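Local atomic coordinates of uncharacterized protein (Trypanosoma congolense, PDB entry 4E40), a protein that acts as a cell-surface receptor for haptoglobin-hemoglobin, probably serving the parasite's uptake of heme as a nutrient. Residues D55-G60 with E103-V108; E65-A70 with A92-A97; D72-L77 with T242-V247. All blocks are in the same frame, centred on the assembly; numbering follows the deposited sequence.

Contact 1. Residues D55-G60 with E103-V108. Unlike the reference sequence in segment 55-60: Asp-55 (reference Glu).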
ATOM      1  N   ASP A  55     -12.077 -14.612  13.726  0.50 19.87           N
ATOM      2  CA  ASP A  55     -12.593 -14.789  15.075  0.50 20.70           C
ATOM      3  C   ASP A  55     -14.049 -14.359  15.088  0.50 18.04           C
ATOM      4  O   ASP A  55     -14.888 -15.048  15.656  0.50 17.74           O
ATOM      5  CB  ASP A  55     -11.821 -13.939  16.097  0.50 23.07           C
ATOM      6  CG  ASP A  55     -12.230 -14.243  17.546  0.50 28.13           C
ATOM      7  OD1 ASP A  55     -12.163 -15.420  17.966  0.50 32.31           O
ATOM      8  OD2 ASP A  55     -12.602 -13.315  18.291  0.50 31.74           O
ATOM      9  N   ILE A  56     -14.316 -13.223  14.439  1.00 17.44           N
ATOM     10  CA  ILE A  56     -15.706 -12.703  14.352  1.00 17.37           C
ATOM     11  C   ILE A  56     -16.628 -13.745  13.713  1.00 16.78           C
ATOM     12  O   ILE A  56     -17.728 -13.991  14.224  1.00 16.21           O
ATOM     13  CB  ILE A  56     -15.723 -11.374  13.550  1.00 17.72           C
ATOM     14  CG1 ILE A  56     -15.173 -10.312  14.491  1.00 20.31           C
ATOM     15  CG2 ILE A  56     -17.164 -11.028  13.145  1.00 17.69           C
ATOM     16  CD1 ILE A  56     -14.855  -9.042  13.730  1.00 20.38           C
ATOM     17  N   LEU A  57     -16.141 -14.395  12.648  1.00 16.46           N
ATOM     18  CA  LEU A  57     -16.959 -15.385  11.951  1.00 17.00           C
ATOM     19  C   LEU A  57     -17.204 -16.600  12.853  1.00 16.36           C
ATOM     20  O   LEU A  57     -18.301 -17.112  12.878  1.00 18.34           O
ATOM     21  CB  LEU A  57     -16.243 -15.846  10.669  1.00 18.60           C
ATOM     22  CG  LEU A  57     -17.226 -16.609   9.774  1.00 22.79           C
ATOM     23  CD1 LEU A  57     -18.613 -15.988   9.519  1.00 27.24           C
ATOM     24  CD2 LEU A  57     -16.546 -16.874   8.436  1.00 24.89           C
ATOM     25  N   ALA A  58     -16.175 -17.046  13.541  1.00 17.17           N
ATOM     26  CA  ALA A  58     -16.336 -18.214  14.444  1.00 17.18           C
ATOM     27  C   ALA A  58     -17.330 -17.888  15.578  1.00 17.60           C
ATOM     28  O   ALA A  58     -18.210 -18.689  15.877  1.00 18.73           O
ATOM     29  CB  ALA A  58     -14.963 -18.600  14.966  1.00 17.75           C
ATOM     30  N   LYS A  59     -17.234 -16.673  16.167  1.00 18.30           N
ATOM     31  CA  LYS A  59     -18.224 -16.333  17.223  1.00 18.65           C
ATOM     32  C   LYS A  59     -19.639 -16.252  16.684  1.00 17.75           C
ATOM     33  O   LYS A  59     -20.591 -16.596  17.364  1.00 18.29           O
ATOM     34  CB  LYS A  59     -17.828 -14.983  17.876  1.00 19.71           C
ATOM     35  CG  LYS A  59     -16.644 -15.100  18.801  1.00 24.31           C
ATOM     36  CD  LYS A  59     -16.240 -13.703  19.283  1.00 28.14           C
ATOM     37  CE  LYS A  59     -15.170 -13.667  20.389  1.00 36.38           C
ATOM     38  NZ  LYS A  59     -14.473 -14.982  20.515  1.00 41.83           N
ATOM     39  N   GLY A  60     -19.777 -15.722  15.453  1.00 17.95           N
ATOM     40  CA  GLY A  60     -21.084 -15.657  14.801  1.00 17.81           C
ATOM     41  C   GLY A  60     -21.688 -17.039  14.504  1.00 18.49           C
ATOM     42  O   GLY A  60     -22.876 -17.278  14.813  1.00 19.06           O
ATOM     43  N   GLU A 103     -20.875 -11.379   4.823  1.00 16.45           N
ATOM     44  CA  GLU A 103     -20.620 -10.390   3.759  1.00 16.99           C
ATOM     45  C   GLU A 103     -19.490  -9.447   4.110  1.00 17.13           C
ATOM     46  O   GLU A 103     -18.550  -9.221   3.307  1.00 17.44           O
ATOM     47  CB  GLU A 103     -21.912  -9.577   3.543  1.00 17.59           C
ATOM     48  CG  GLU A 103     -23.006 -10.334   2.821  1.00 17.00           C
ATOM     49  CD  GLU A 103     -24.423  -9.773   3.004  1.00 18.08           C
ATOM     50  OE1 GLU A 103     -24.557  -8.795   3.788  1.00 20.46           O
ATOM     51  OE2 GLU A 103     -25.365 -10.321   2.461  1.00 20.33           O
ATOM     52  N   GLU A 104     -19.498  -8.940   5.345  1.00 16.06           N
ATOM     53  CA  GLU A 104     -18.397  -8.033   5.765  1.00 18.04           C
ATOM     54  C   GLU A 104     -17.050  -8.697   5.915  1.00 17.71           C
ATOM     55  O   GLU A 104     -16.038  -8.099   5.534  1.00 18.42           O
ATOM     56  CB  GLU A 104     -18.758  -7.257   7.022  1.00 19.65           C
ATOM     57  CG  GLU A 104     -20.058  -6.455   6.871  1.00 22.18           C
ATOM     58  CD  GLU A 104     -19.960  -5.352   5.824  1.00 28.00           C
ATOM     59  OE1 GLU A 104     -18.824  -4.927   5.504  1.00 27.37           O
ATOM     60  OE2 GLU A 104     -21.038  -4.916   5.365  1.00 30.54           O
ATOM     61  N   VAL A 105     -17.034  -9.927   6.388  1.00 17.01           N
ATOM     62  CA  VAL A 105     -15.779 -10.676   6.571  1.00 17.60           C
ATOM     63  C   VAL A 105     -15.234 -11.042   5.201  1.00 18.70           C
ATOM     64  O   VAL A 105     -13.998 -11.028   5.027  1.00 18.91           O
ATOM     65  CB  VAL A 105     -16.010 -11.873   7.520  1.00 19.36           C
ATOM     66  CG1 VAL A 105     -14.778 -12.842   7.516  1.00 20.11           C
ATOM     67  CG2 VAL A 105     -16.254 -11.343   8.943  1.00 18.96           C
ATOM     68  N   GLU A 106     -16.090 -11.291   4.207  1.00 18.02           N
ATOM     69  CA  GLU A 106     -15.624 -11.461   2.811  1.00 20.56           C
ATOM     70  C   GLU A 106     -14.989 -10.224   2.244  1.00 21.40           C
ATOM     71  O   GLU A 106     -13.979 -10.319   1.515  1.00 21.97           O
ATOM     72  CB  GLU A 106     -16.777 -11.925   1.905  1.00 22.93           C
ATOM     73  CG  GLU A 106     -17.015 -13.406   2.047  1.00 31.63           C
ATOM     74  CD  GLU A 106     -15.674 -14.199   2.004  1.00 35.39           C
ATOM     75  OE1 GLU A 106     -14.798 -13.966   1.099  1.00 38.49           O
ATOM     76  OE2 GLU A 106     -15.510 -15.013   2.922  1.00 30.36           O
ATOM     77  N   ILE A 107     -15.557  -9.050   2.565  1.00 17.95           N
ATOM     78  CA  ILE A 107     -14.915  -7.820   2.147  1.00 19.42           C
ATOM     79  C   ILE A 107     -13.548  -7.659   2.791  1.00 19.63           C
ATOM     80  O   ILE A 107     -12.595  -7.255   2.058  1.00 19.60           O
ATOM     81  CB  ILE A 107     -15.781  -6.586   2.428  1.00 19.58           C
ATOM     82  CG1 ILE A 107     -16.968  -6.640   1.519  1.00 22.04           C
ATOM     83  CG2 ILE A 107     -14.959  -5.284   2.133  1.00 18.62           C
ATOM     84  CD1 ILE A 107     -18.043  -5.622   1.874  1.00 25.87           C
ATOM     85  N   VAL A 108     -13.403  -7.951   4.087  1.00 19.51           N
ATOM     86  CA  VAL A 108     -12.126  -7.892   4.801  1.00 19.01           C
ATOM     87  C   VAL A 108     -11.115  -8.815   4.086  1.00 20.32           C
ATOM     88  O   VAL A 108      -9.970  -8.421   3.849  1.00 20.83           O
ATOM     89  CB  VAL A 108     -12.246  -8.311   6.269  1.00 20.51           C
ATOM     90  CG1 VAL A 108     -10.814  -8.464   6.886  1.00 19.74           C
ATOM     91  CG2 VAL A 108     -13.047  -7.250   7.019  1.00 20.25           C
TER
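Val-105 divides its two methyl groups between two neighbouring side chains of the facing helix. CG2 of Val-105 approaches CG2 of Ile-56 at 4.3 Å, while CG1 of Val-105 reaches toward CD2 of Leu-57 at 4.5 Å. The second pairing depends on Leu-57 having CG anti to its backbone nitrogen (chi1 -166°), from where the CD2 branch extends across the gap. Both apolar contacts are loose, and the backbones stay 7.2 Å apart between CA of Leu-57 and CA of Val-105. Ile-56 also packs on Val-101, and the neighbouring turns bring Lys-102 against Leu-57 and Ser-53 against Val-105.

Helices 28-73 and 82-147 run antiparallel here, as two long members of the elongated three-helix bundle of the haptoglobin-hemoglobin receptor family. The third, helix 192-246, meets Glu-104 and Ile-107.

No hydrogen bond joins the two segments; within 55-60, Lys-59 NZ pairs weakly with Asp-55 OD2 at 3.4 Å, and Glu-103 OE1 is hydrogen-bonded to His-100 ND1. The contact lies close to a heme b site: the side chain of Ile-56 is about 4 Å from that of Lys-52, a heme b-binding residue, although no heme is bound to this chain.

Contact 2. Residues E65-A70 with A92-A97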
ATOM      1  N   GLU A  65     -25.708 -21.184  15.963  1.00 20.80           N
ATOM      2  CA  GLU A  65     -26.068 -22.565  16.273  1.00 21.98           C
ATOM      3  C   GLU A  65     -26.702 -22.722  17.643  1.00 21.15           C
ATOM      4  O   GLU A  65     -27.614 -23.576  17.811  1.00 22.56           O
ATOM      5  CB  GLU A  65     -24.871 -23.508  15.984  1.00 22.96           C
ATOM      6  CG  GLU A  65     -24.480 -23.584  14.492  1.00 25.85           C
ATOM      7  CD  GLU A  65     -25.662 -23.773  13.504  1.00 30.79           C
ATOM      8  OE1 GLU A  65     -26.500 -24.678  13.668  1.00 35.17           O
ATOM      9  OE2 GLU A  65     -25.802 -22.963  12.563  1.00 30.00           O
ATOM     10  N   ARG A  66     -26.268 -21.941  18.626  1.00 20.60           N
ATOM     11  CA  ARG A  66     -26.935 -21.911  19.931  1.00 22.29           C
ATOM     12  C   ARG A  66     -28.376 -21.425  19.775  1.00 23.07           C
ATOM     13  O   ARG A  66     -29.313 -21.980  20.398  1.00 23.07           O
ATOM     14  CB  ARG A  66     -26.171 -21.077  20.908  1.00 25.52           C
ATOM     15  CG  ARG A  66     -24.875 -21.791  21.327  1.00 28.95           C
ATOM     16  CD  ARG A  66     -24.204 -21.057  22.495  1.00 33.40           C
ATOM     17  NE  ARG A  66     -23.185 -20.149  22.025  1.00 44.65           N
ATOM     18  CZ  ARG A  66     -23.346 -18.845  21.860  1.00 46.71           C
ATOM     19  NH1 ARG A  66     -22.321 -18.154  21.410  1.00 39.09           N
ATOM     20  NH2 ARG A  66     -24.516 -18.241  22.129  1.00 47.77           N
ATOM     21  N   ALA A  67     -28.563 -20.417  18.909  1.00 21.67           N
ATOM     22  CA  ALA A  67     -29.936 -19.942  18.704  1.00 22.71           C
ATOM     23  C   ALA A  67     -30.807 -21.042  18.031  1.00 22.83           C
ATOM     24  O   ALA A  67     -31.988 -21.230  18.426  1.00 22.67           O
ATOM     25  CB  ALA A  67     -29.907 -18.634  17.880  1.00 21.69           C
ATOM     26  N   SER A  68     -30.241 -21.760  17.048  1.00 23.40           N
ATOM     27  CA  SER A  68     -30.934 -22.827  16.311  1.00 24.11           C
ATOM     28  C   SER A  68     -31.291 -23.949  17.279  1.00 24.65           C
ATOM     29  O   SER A  68     -32.409 -24.507  17.214  1.00 24.04           O
ATOM     30  CB  SER A  68     -30.076 -23.390  15.205  1.00 28.62           C
ATOM     31  OG  SER A  68     -30.023 -22.457  14.122  1.00 36.78           O
ATOM     32  N   ALA A  69     -30.358 -24.226  18.205  1.00 23.69           N
ATOM     33  CA  ALA A  69     -30.655 -25.255  19.243  1.00 24.83           C
ATOM     34  C   ALA A  69     -31.840 -24.852  20.147  1.00 25.72           C
ATOM     35  O   ALA A  69     -32.675 -25.713  20.489  1.00 24.54           O
ATOM     36  CB  ALA A  69     -29.413 -25.636  20.034  1.00 25.25           C
ATOM     37  N   ALA A  70     -31.945 -23.541  20.476  1.00 24.62           N
ATOM     38  CA  ALA A  70     -33.073 -22.973  21.265  1.00 25.77           C
ATOM     39  C   ALA A  70     -34.408 -23.108  20.530  1.00 26.02           C
ATOM     40  O   ALA A  70     -35.415 -23.553  21.131  1.00 27.25           O
ATOM     41  CB  ALA A  70     -32.779 -21.534  21.708  1.00 27.84           C
ATOM     42  N   ALA A  92     -34.219 -16.097  14.186  1.00 18.36           N
ATOM     43  CA  ALA A  92     -34.261 -15.665  12.788  1.00 18.05           C
ATOM     44  C   ALA A  92     -33.417 -14.394  12.636  1.00 17.91           C
ATOM     45  O   ALA A  92     -32.600 -14.304  11.711  1.00 17.08           O
ATOM     46  CB  ALA A  92     -35.718 -15.327  12.403  1.00 19.06           C
ATOM     47  N   VAL A  93     -33.521 -13.500  13.608  1.00 17.55           N
ATOM     48  CA  VAL A  93     -32.596 -12.289  13.609  1.00 17.31           C
ATOM     49  C   VAL A  93     -31.111 -12.667  13.632  1.00 16.88           C
ATOM     50  O   VAL A  93     -30.290 -12.139  12.879  1.00 16.80           O
ATOM     51  CB  VAL A  93     -32.932 -11.333  14.773  1.00 17.07           C
ATOM     52  CG1 VAL A  93     -31.832 -10.303  14.990  1.00 18.61           C
ATOM     53  CG2 VAL A  93     -34.261 -10.618  14.438  1.00 20.01           C
ATOM     54  N   ALA A  94     -30.775 -13.644  14.471  1.00 16.52           N
ATOM     55  CA  ALA A  94     -29.372 -14.048  14.563  1.00 16.59           C
ATOM     56  C   ALA A  94     -28.890 -14.637  13.233  1.00 16.24           C
ATOM     57  O   ALA A  94     -27.798 -14.289  12.785  1.00 16.02           O
ATOM     58  CB  ALA A  94     -29.210 -15.091  15.719  1.00 16.23           C
ATOM     59  N   HIS A  95     -29.717 -15.480  12.585  1.00 16.19           N
ATOM     60  CA  HIS A  95     -29.316 -15.990  11.266  1.00 17.33           C
ATOM     61  C   HIS A  95     -29.142 -14.890  10.252  1.00 15.87           C
ATOM     62  O   HIS A  95     -28.186 -14.874   9.498  1.00 15.91           O
ATOM     63  CB  HIS A  95     -30.376 -16.981  10.767  1.00 19.27           C
ATOM     64  CG  HIS A  95     -30.363 -18.345  11.442  1.00 22.35           C
ATOM     65  ND1 HIS A  95     -29.661 -19.401  10.934  1.00 25.88           N
ATOM     66  CD2 HIS A  95     -30.990 -18.790  12.573  1.00 25.17           C
ATOM     67  CE1 HIS A  95     -29.935 -20.532  11.686  1.00 24.16           C
ATOM     68  NE2 HIS A  95     -30.717 -20.163  12.706  1.00 28.13           N
ATOM     69  N   HIS A  96     -30.103 -13.955  10.253  1.00 16.14           N
ATOM     70  CA  HIS A  96     -30.029 -12.882   9.257  1.00 16.56           C
ATOM     71  C   HIS A  96     -28.824 -11.988   9.457  1.00 15.28           C
ATOM     72  O   HIS A  96     -28.162 -11.600   8.492  1.00 15.43           O
ATOM     73  CB  HIS A  96     -31.315 -12.035   9.286  1.00 17.03           C
ATOM     74  CG  HIS A  96     -32.530 -12.835   8.977  1.00 20.45           C
ATOM     75  ND1 HIS A  96     -33.772 -12.425   9.312  1.00 22.60           N
ATOM     76  CD2 HIS A  96     -32.667 -14.034   8.328  1.00 20.35           C
ATOM     77  CE1 HIS A  96     -34.661 -13.368   8.941  1.00 24.55           C
ATOM     78  NE2 HIS A  96     -33.989 -14.332   8.313  1.00 24.21           N
ATOM     79  N   ALA A  97     -28.477 -11.736  10.716  1.00 15.17           N
ATOM     80  CA  ALA A  97     -27.315 -10.882  11.040  1.00 14.41           C
ATOM     81  C   ALA A  97     -26.018 -11.586  10.639  1.00 14.37           C
ATOM     82  O   ALA A  97     -25.077 -10.976  10.126  1.00 14.72           O
ATOM     83  CB  ALA A  97     -27.267 -10.494  12.534  1.00 15.98           C
TER
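Ser-68 meets the imidazole of His-95 at its edge, with the hydroxyl oxygen close to the ring plane. Ser-68 OG is 2.8 Å from His-95 NE2 and 3.1 Å from His-95 CE1, so the oxygen lies beside the bond joining those two ring atoms. The His-95 side chain leaves its helix with CG anti to the carbonyl carbon (chi1 -75°), and a chi2 of -93° turns the NE2 end of the ring to the serine. Ser-68 OG also makes a weak hydrogen bond to Val-64 O in the preceding turn of its own helix, and Val-64 touches the His-95 side chain as well.

At the other end of the ring, Glu-65 OE2 is 5.5 Å from His-95 ND1. This carboxylate is too distant for direct pairing but might stabilise a protonated imidazole somewhat.

Deeper in the bundle the contact is wholly apolar. Ala-67 CB faces Ala-94 CB at 4.2 Å, each methyl directed at the opposite helix, and their CA atoms are 7.2 Å apart. Ala-67 also packs on Ala-91 and on Ala-237 of helix 192-246, while Ala-97 rests on Ala-233. Small side chains from three helices thus meet in the interior, with the polar Ser-68 and His-95 pair toward its margin, as in the elongated three-helix bundle of the haptoglobin-hemoglobin receptor family, in which 82-147 runs antiparallel to the other two long helices.

Contact 3. Residues D72-L77 with T242-V247. Unlike the reference sequence in segment 72-77: Asp-72 (reference Asn).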
ATOM      1  N   ASP A  72     -34.986 -25.473  18.249  1.00 24.69           N
ATOM      2  CA  ASP A  72     -35.347 -26.907  18.258  1.00 27.99           C
ATOM      3  C   ASP A  72     -35.988 -27.252  19.629  1.00 26.69           C
ATOM      4  O   ASP A  72     -36.995 -28.039  19.704  1.00 28.21           O
ATOM      5  CB  ASP A  72     -34.111 -27.781  17.967  1.00 29.89           C
ATOM      6  CG  ASP A  72     -34.453 -29.298  18.014  1.00 40.43           C
ATOM      7  OD1 ASP A  72     -35.026 -29.791  17.013  1.00 46.94           O
ATOM      8  OD2 ASP A  72     -34.232 -29.995  19.061  1.00 44.25           O
ATOM      9  N   ARG A  73     -35.439 -26.712  20.731  1.00 26.27           N
ATOM     10  CA  ARG A  73     -35.995 -27.047  22.092  1.00 27.91           C
ATOM     11  C   ARG A  73     -37.457 -26.716  22.236  1.00 28.10           C
ATOM     12  O   ARG A  73     -38.193 -27.376  22.987  1.00 29.54           O
ATOM     13  CB  ARG A  73     -35.232 -26.322  23.219  1.00 31.48           C
ATOM     14  CG  ARG A  73     -33.881 -26.917  23.563  1.00 36.67           C
ATOM     15  CD  ARG A  73     -33.954 -28.429  23.646  1.00 46.01           C
ATOM     16  NE  ARG A  73     -34.228 -28.960  24.987  1.00 55.89           N
ATOM     17  CZ  ARG A  73     -33.332 -29.585  25.756  1.00 53.03           C
ATOM     18  NH1 ARG A  73     -32.083 -29.750  25.331  1.00 46.26           N
ATOM     19  NH2 ARG A  73     -33.698 -30.051  26.954  1.00 47.54           N
ATOM     20  N   VAL A  74     -37.917 -25.704  21.491  1.00 29.02           N
ATOM     21  CA  VAL A  74     -39.329 -25.269  21.585  1.00 30.18           C
ATOM     22  C   VAL A  74     -40.162 -25.734  20.396  1.00 31.87           C
ATOM     23  O   VAL A  74     -41.289 -25.250  20.169  1.00 29.68           O
ATOM     24  CB  VAL A  74     -39.482 -23.717  21.820  1.00 29.69           C
ATOM     25  CG1 VAL A  74     -38.869 -23.274  23.149  1.00 31.05           C
ATOM     26  CG2 VAL A  74     -39.003 -22.895  20.633  1.00 27.70           C
ATOM     27  N   SER A  75     -39.660 -26.719  19.645  1.00 31.69           N
ATOM     28  CA  SER A  75     -40.328 -27.104  18.424  1.00 33.33           C
ATOM     29  C   SER A  75     -41.711 -27.703  18.729  1.00 35.53           C
ATOM     30  O   SER A  75     -42.568 -27.718  17.851  1.00 39.20           O
ATOM     31  CB  SER A  75     -39.477 -28.080  17.591  1.00 33.52           C
ATOM     32  OG  SER A  75     -39.312 -29.314  18.300  1.00 32.03           O
ATOM     33  N   GLY A  76     -41.900 -28.142  19.974  1.00 35.36           N
ATOM     34  CA  GLY A  76     -43.171 -28.789  20.417  1.00 36.72           C
ATOM     35  C   GLY A  76     -44.208 -27.783  20.860  1.00 41.53           C
ATOM     36  O   GLY A  76     -45.386 -28.131  21.057  1.00 43.29           O
ATOM     37  N   LEU A  77     -43.813 -26.523  21.005  1.00 40.18           N
ATOM     38  CA  LEU A  77     -44.784 -25.478  21.358  1.00 40.96           C
ATOM     39  C   LEU A  77     -45.494 -24.932  20.110  1.00 43.84           C
ATOM     40  O   LEU A  77     -44.906 -24.835  19.049  1.00 40.68           O
ATOM     41  CB  LEU A  77     -44.118 -24.385  22.193  1.00 41.17           C
ATOM     42  CG  LEU A  77     -43.523 -24.915  23.494  1.00 42.41           C
ATOM     43  CD1 LEU A  77     -42.907 -23.781  24.298  1.00 43.67           C
ATOM     44  CD2 LEU A  77     -44.616 -25.609  24.309  1.00 44.58           C
ATOM     45  N   THR A 242     -32.254 -17.351  26.511  1.00 32.05           N
ATOM     46  CA  THR A 242     -32.918 -16.919  27.735  1.00 34.72           C
ATOM     47  C   THR A 242     -34.420 -17.253  27.705  1.00 35.26           C
ATOM     48  O   THR A 242     -34.964 -17.867  28.647  1.00 35.69           O
ATOM     49  CB  THR A 242     -32.705 -15.402  27.973  1.00 34.68           C
ATOM     50  OG1 THR A 242     -31.328 -15.150  28.186  1.00 37.53           O
ATOM     51  CG2 THR A 242     -33.430 -14.944  29.240  1.00 36.95           C
ATOM     52  N   GLU A 243     -35.097 -16.919  26.608  1.00 34.83           N
ATOM     53  CA  GLU A 243     -36.527 -17.208  26.513  1.00 34.19           C
ATOM     54  C   GLU A 243     -36.865 -18.690  26.426  1.00 34.54           C
ATOM     55  O   GLU A 243     -37.893 -19.142  26.981  1.00 33.20           O
ATOM     56  CB  GLU A 243     -37.158 -16.461  25.338  1.00 34.19           C
ATOM     57  CG  GLU A 243     -37.146 -14.948  25.540  1.00 36.65           C
ATOM     58  CD  GLU A 243     -38.133 -14.485  26.628  1.00 39.77           C
ATOM     59  OE1 GLU A 243     -39.216 -15.083  26.765  1.00 42.26           O
ATOM     60  OE2 GLU A 243     -37.826 -13.520  27.352  1.00 43.26           O
ATOM     61  N   SER A 244     -36.011 -19.439  25.742  1.00 32.97           N
ATOM     62  CA  SER A 244     -36.122 -20.896  25.647  1.00 36.09           C
ATOM     63  C   SER A 244     -36.114 -21.526  27.049  1.00 38.26           C
ATOM     64  O   SER A 244     -36.929 -22.442  27.335  1.00 41.00           O
ATOM     65  CB  SER A 244     -34.952 -21.440  24.829  1.00 37.51           C
ATOM     66  OG  SER A 244     -35.414 -22.550  24.078  1.00 45.80           O
ATOM     67  N   SER A 245     -35.239 -21.020  27.919  1.00 40.57           N
ATOM     68  CA  SER A 245     -35.092 -21.514  29.303  1.00 45.17           C
ATOM     69  C   SER A 245     -36.337 -21.375  30.138  1.00 45.76           C
ATOM     70  O   SER A 245     -36.604 -22.236  30.966  1.00 43.76           O
ATOM     71  CB  SER A 245     -33.976 -20.794  30.036  1.00 44.60           C
ATOM     72  OG  SER A 245     -32.747 -21.099  29.424  1.00 51.31           O
ATOM     73  N   LYS A 246     -37.069 -20.280  29.954  1.00 45.44           N
ATOM     74  CA  LYS A 246     -38.384 -20.107  30.579  1.00 48.99           C
ATOM     75  C   LYS A 246     -39.407 -21.194  30.201  1.00 51.08           C
ATOM     76  O   LYS A 246     -40.282 -21.528  31.001  1.00 51.26           O
ATOM     77  CB  LYS A 246     -38.957 -18.745  30.221  1.00 46.89           C
ATOM     78  CG  LYS A 246     -38.362 -17.627  31.033  1.00 49.71           C
ATOM     79  CD  LYS A 246     -38.749 -16.299  30.414  1.00 53.37           C
ATOM     80  CE  LYS A 246     -37.672 -15.253  30.640  1.00 55.56           C
ATOM     81  NZ  LYS A 246     -38.222 -13.884  30.440  1.00 52.77           N
ATOM     82  N   VAL A 247     -39.290 -21.720  28.980  1.00 54.64           N
ATOM     83  CA  VAL A 247     -40.224 -22.696  28.382  1.00 54.85           C
ATOM     84  C   VAL A 247     -41.680 -22.224  28.418  1.00 60.24           C
ATOM     85  O   VAL A 247     -41.972 -21.041  28.184  1.00 64.18           O
ATOM     86  CB  VAL A 247     -40.058 -24.139  28.948  1.00 54.00           C
ATOM     87  CG1 VAL A 247     -40.757 -25.148  28.034  1.00 51.96           C
ATOM     88  CG2 VAL A 247     -38.574 -24.496  29.115  1.00 46.79           C
TER
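Ser-244 faces Arg-73 and Val-74 where two helices of the receptor's three-helix bundle finish side by side. Helices 28-73 and 192-246 run in the same direction here, and the first gives way to a turn as the second nears its C-terminal end. From the helix, CB of Ser-244 extends only to the fringe of the neighbouring valine, 4.6 Å from Val-74 CG1. One bond farther, OG of Ser-244 comes within 3.7 Å of Val-74 CG1 and 3.9 Å of Arg-73 CB, both van der Waals approaches. Its polar need is met by a hydrogen bond to the backbone oxygen of Ala-70. The torsion that delivers OG to this acceptor is unusual, chi1 -145°, well away from a staggered position. The hydroxyl is therefore buried among aliphatic groups yet tied to the last turn of the adjacent helix.

Arg-73 contributes only the root of its side chain, since the chain bends at chi2 and chi3 and carries its guanidinium away. Beyond the helix, a type I beta turn spans Val-74 to Leu-77, and Leu-77 lies against Ala-84 while its carbonyl oxygen accepts a hydrogen bond from Arg-88 NH1. On helix 192-246, Glu-243 packs on Thr-83, Lys-86 and Val-87 and forms a salt bridge with Lys-246. The chain leaving the helix is held at Asp-72 O, which accepts from Ser-75 N at 3.0 Å and also from Ser-75 OG at 3.0 Å, the hydroxyl lying in the carbonyl plane at a C=O...donor angle of 147°.

How the contacts relate
Helix 28-73 carries 55-60 and 65-70, and 72-77 begins at its C-terminal end and runs on into the turn. The chain then turns back into helix 82-147, whose residues 92-97 close the shorter hairpin loop at contact 2. Residues 103-108 close contact 1 around it, so contact 2 is nested within contact 1, the two centres 16 Å apart along the same helix pair. Contact 3 closes much later, when helix 192-246 returns to the hairpin end, and it crosses both others along the sequence. It adjoins contact 2 directly through Ala-70 and Ser-244, but its nearest atoms are about 15 Å from contact 1. Together they join all three long helices toward one end of the bundle.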